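Local coordinates for Chains: A (PDB 6ZM9), which cleaves S-adenosylmethionine as a phage-encoded SAM lyase, with the product 5'-methylthioadenosine bound in its pocket, at residues 11-16 and 85-90. Residues are numbered along the deposited sequence; the frame is centred on the assembly and turned at random.
Sequences FSARIF and EDFTGK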
ATOM      1  N   PHE A  11       1.758  -8.881  13.894  1.00 17.58           N
ATOM      2  CA  PHE A  11       1.339  -9.522  12.658  1.00 15.91           C
ATOM      3  C   PHE A  11       0.489  -8.615  11.787  1.00 16.32           C
ATOM      4  O   PHE A  11      -0.317  -7.818  12.284  1.00 16.58           O
ATOM      5  CB  PHE A  11       0.604 -10.825  12.944  1.00 17.85           C
ATOM      6  CG  PHE A  11       1.444 -11.806  13.670  1.00 21.21           C
ATOM      7  CD1 PHE A  11       2.561 -12.351  13.063  1.00 24.36           C
ATOM      8  CD2 PHE A  11       1.174 -12.123  14.986  1.00 25.14           C
ATOM      9  CE1 PHE A  11       3.378 -13.233  13.755  1.00 26.87           C
ATOM     10  CE2 PHE A  11       1.982 -13.017  15.685  1.00 27.41           C
ATOM     11  CZ  PHE A  11       3.088 -13.561  15.071  1.00 29.04           C
ATOM     12  N   SER A  12       0.680  -8.750  10.482  1.00 14.37           N
ATOM     13  CA  SER A  12      -0.167  -8.096   9.507  1.00 13.71           C
ATOM     14  C   SER A  12      -0.231  -8.964   8.263  1.00 12.79           C
ATOM     15  O   SER A  12       0.540  -9.912   8.099  1.00 14.64           O
ATOM     16  CB  SER A  12       0.359  -6.707   9.168  1.00 15.17           C
ATOM     17  OG  SER A  12       1.602  -6.774   8.492  1.00 17.65           O
ATOM     18  N   ALA A  13      -1.170  -8.633   7.378  1.00 12.07           N
ATOM     19  CA  ALA A  13      -1.330  -9.381   6.149  1.00 12.36           C
ATOM     20  C   ALA A  13      -1.812  -8.467   5.038  1.00 11.82           C
ATOM     21  O   ALA A  13      -2.402  -7.412   5.278  1.00 12.62           O
ATOM     22  CB  ALA A  13      -2.363 -10.502   6.303  1.00 14.90           C
ATOM     23  N   ARG A  14      -1.543  -8.896   3.809  0.51 12.02           N
ATOM     24  CA  ARG A  14      -2.091  -8.291   2.603  0.51 12.96           C
ATOM     25  C   ARG A  14      -2.694  -9.407   1.759  0.51 12.19           C
ATOM     26  O   ARG A  14      -2.081 -10.464   1.588  0.51 14.81           O
ATOM     27  CB  ARG A  14      -1.000  -7.600   1.770  0.51 17.11           C
ATOM     28  CG  ARG A  14      -0.287  -6.469   2.457  0.51 22.00           C
ATOM     29  CD  ARG A  14       0.356  -5.526   1.433  0.51 28.98           C
ATOM     30  NE  ARG A  14       1.479  -6.131   0.720  0.51 33.19           N
ATOM     31  CZ  ARG A  14       2.102  -5.573  -0.315  0.51 33.87           C
ATOM     32  NH1 ARG A  14       1.712  -4.394  -0.784  0.51 33.06           N
ATOM     33  NH2 ARG A  14       3.119  -6.202  -0.887  0.51 32.61           N
ATOM     34  N   ILE A  15      -3.894  -9.175   1.234  1.00 11.29           N
ATOM     35  CA  ILE A  15      -4.570 -10.129   0.366  1.00 11.10           C
ATOM     36  C   ILE A  15      -4.954  -9.410  -0.922  1.00 10.18           C
ATOM     37  O   ILE A  15      -5.523  -8.320  -0.874  1.00 11.96           O
ATOM     38  CB  ILE A  15      -5.827 -10.708   1.039  1.00 11.94           C
ATOM     39  CG1 ILE A  15      -5.492 -11.320   2.401  1.00 13.44           C
ATOM     40  CG2 ILE A  15      -6.509 -11.732   0.134  1.00 12.63           C
ATOM     41  CD1 ILE A  15      -6.711 -11.804   3.160  1.00 17.71           C
ATOM     42  N   PHE A  16      -4.647 -10.022  -2.067  1.00 10.17           N
ATOM     43  CA  PHE A  16      -4.977  -9.458  -3.367  1.00  9.40           C
ATOM     44  C   PHE A  16      -6.065 -10.295  -4.018  1.00 10.76           C
ATOM     45  O   PHE A  16      -5.864 -11.498  -4.252  1.00 12.31           O
ATOM     46  CB  PHE A  16      -3.740  -9.425  -4.243  1.00 11.30           C
ATOM     47  CG  PHE A  16      -2.651  -8.530  -3.728  1.00 11.48           C
ATOM     48  CD1 PHE A  16      -1.720  -8.979  -2.807  1.00 13.66           C
ATOM     49  CD2 PHE A  16      -2.571  -7.227  -4.166  1.00 14.12           C
ATOM     50  CE1 PHE A  16      -0.704  -8.137  -2.348  1.00 14.89           C
ATOM     51  CE2 PHE A  16      -1.545  -6.375  -3.729  1.00 14.92           C
ATOM     52  CZ  PHE A  16      -0.614  -6.825  -2.828  1.00 15.43           C
ATOM     53  N   GLU A  85       0.278 -18.744  14.713  1.00 27.32           N
ATOM     54  CA  GLU A  85      -0.507 -19.809  14.093  1.00 29.20           C
ATOM     55  C   GLU A  85      -1.971 -19.413  13.955  1.00 25.97           C
ATOM     56  O   GLU A  85      -2.606 -19.692  12.932  1.00 25.79           O
ATOM     57  CB  GLU A  85      -0.354 -21.090  14.925  1.00 38.08           C
ATOM     58  CG  GLU A  85      -1.432 -22.150  14.695  1.00 49.43           C
ATOM     59  CD  GLU A  85      -1.225 -23.405  15.533  1.00 60.05           C
ATOM     60  OE1 GLU A  85      -0.085 -23.649  15.984  1.00 62.60           O
ATOM     61  OE2 GLU A  85      -2.208 -24.149  15.745  1.00 62.09           O
ATOM     62  N   ASP A  86      -2.520 -18.759  14.977  1.00 25.38           N
ATOM     63  CA  ASP A  86      -3.929 -18.310  14.966  1.00 24.05           C
ATOM     64  C   ASP A  86      -4.125 -17.259  13.867  1.00 20.36           C
ATOM     65  O   ASP A  86      -5.026 -17.409  13.060  1.00 20.12           O
ATOM     66  CB  ASP A  86      -4.336 -17.765  16.326  1.00 27.81           C
ATOM     67  CG  ASP A  86      -5.823 -17.537  16.432  1.00 34.45           C
ATOM     68  OD1 ASP A  86      -6.545 -18.034  15.577  1.00 36.70           O
ATOM     69  OD2 ASP A  86      -6.238 -16.877  17.372  1.00 38.66           O
ATOM     70  N   PHE A  87      -3.301 -16.224  13.846  1.00 19.76           N
ATOM     71  CA  PHE A  87      -3.429 -15.198  12.820  1.00 18.12           C
ATOM     72  C   PHE A  87      -3.247 -15.789  11.431  1.00 16.12           C
ATOM     73  O   PHE A  87      -4.030 -15.505  10.510  1.00 16.22           O
ATOM     74  CB  PHE A  87      -2.402 -14.097  13.066  1.00 18.36           C
ATOM     75  CG  PHE A  87      -2.472 -12.969  12.072  1.00 16.07           C
ATOM     76  CD1 PHE A  87      -3.426 -11.987  12.205  1.00 17.28           C
ATOM     77  CD2 PHE A  87      -1.610 -12.911  11.003  1.00 16.63           C
ATOM     78  CE1 PHE A  87      -3.519 -10.960  11.289  1.00 16.38           C
ATOM     79  CE2 PHE A  87      -1.682 -11.864  10.095  1.00 16.14           C
ATOM     80  CZ  PHE A  87      -2.649 -10.892  10.239  1.00 16.06           C
ATOM     81  N   THR A  88      -2.186 -16.568  11.242  1.00 18.01           N
ATOM     82  CA  THR A  88      -1.899 -17.126   9.924  1.00 19.26           C
ATOM     83  C   THR A  88      -3.051 -17.996   9.447  1.00 17.76           C
ATOM     84  O   THR A  88      -3.468 -17.915   8.287  1.00 16.90           O
ATOM     85  CB  THR A  88      -0.593 -17.923   9.979  1.00 21.54           C
ATOM     86  OG1 THR A  88       0.497 -17.038  10.282  1.00 22.67           O
ATOM     87  CG2 THR A  88      -0.328 -18.610   8.652  1.00 24.78           C
ATOM     88  N   GLY A  89      -3.576 -18.844  10.328  1.00 17.29           N
ATOM     89  CA  GLY A  89      -4.658 -19.718   9.921  1.00 17.33           C
ATOM     90  C   GLY A  89      -5.917 -18.960   9.542  1.00 16.77           C
ATOM     91  O   GLY A  89      -6.599 -19.321   8.580  1.00 16.96           O
ATOM     92  N   LYS A  90      -6.250 -17.914  10.300  1.00 16.76           N
ATOM     93  CA  LYS A  90      -7.451 -17.147   9.995  1.00 14.75           C
ATOM     94  C   LYS A  90      -7.292 -16.367   8.694  1.00 14.09           C
ATOM     95  O   LYS A  90      -8.243 -16.260   7.915  1.00 14.79           O
ATOM     96  CB  LYS A  90      -7.809 -16.236  11.166  1.00 18.49           C
ATOM     97  CG  LYS A  90      -8.413 -17.019  12.353  1.00 25.49           C
ATOM     98  CD  LYS A  90      -8.739 -16.104  13.499  1.00 32.92           C
ATOM     99  CE  LYS A  90      -9.660 -16.768  14.517  1.00 38.04           C
ATOM    100  NZ  LYS A  90      -9.245 -18.167  14.800  1.00 38.32           N
TER
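One face of the F87 ring receives the CB of F11 as a CH-pi contact, with F11 CB over the face, 3.8 Å from the F87 ring centroid. The F87 edge meets the strand backbone: S12 O lies 3.6 Å from F87 CE2. A13 N, in the ring plane, is 3.9 Å from F87 CZ. Beside these, A13 CB packs 4.0 Å from F87 CZ. F87 reaches the strand because chi1 of -179° swings CG opposite the backbone N. The CA–CB bond of F11 aims at the helix but the ring turns off from it, so the two phenyl rings are displaced in nearly parallel planes (19°) with little overlap. Their centroids are 5.8 Å apart. The contact is buried, and its side-chain part is apolar; no hydrogen bond crosses it. On the helix, K90 NZ forms a salt bridge with D86 OD1 (2.8 Å) through the oxygen's syn lone pair. The packing lays helix 84-101 on the antiparallel sheet, its segment almost parallel to 11-16 (13°), with the axes 9.4 Å apart. V91 and L94 continue the helix face over A13 and I15, while strand 11-21 runs between strands 66-77 and 106-113 and carries F16 to the 5'-methylthioadenosine pocket.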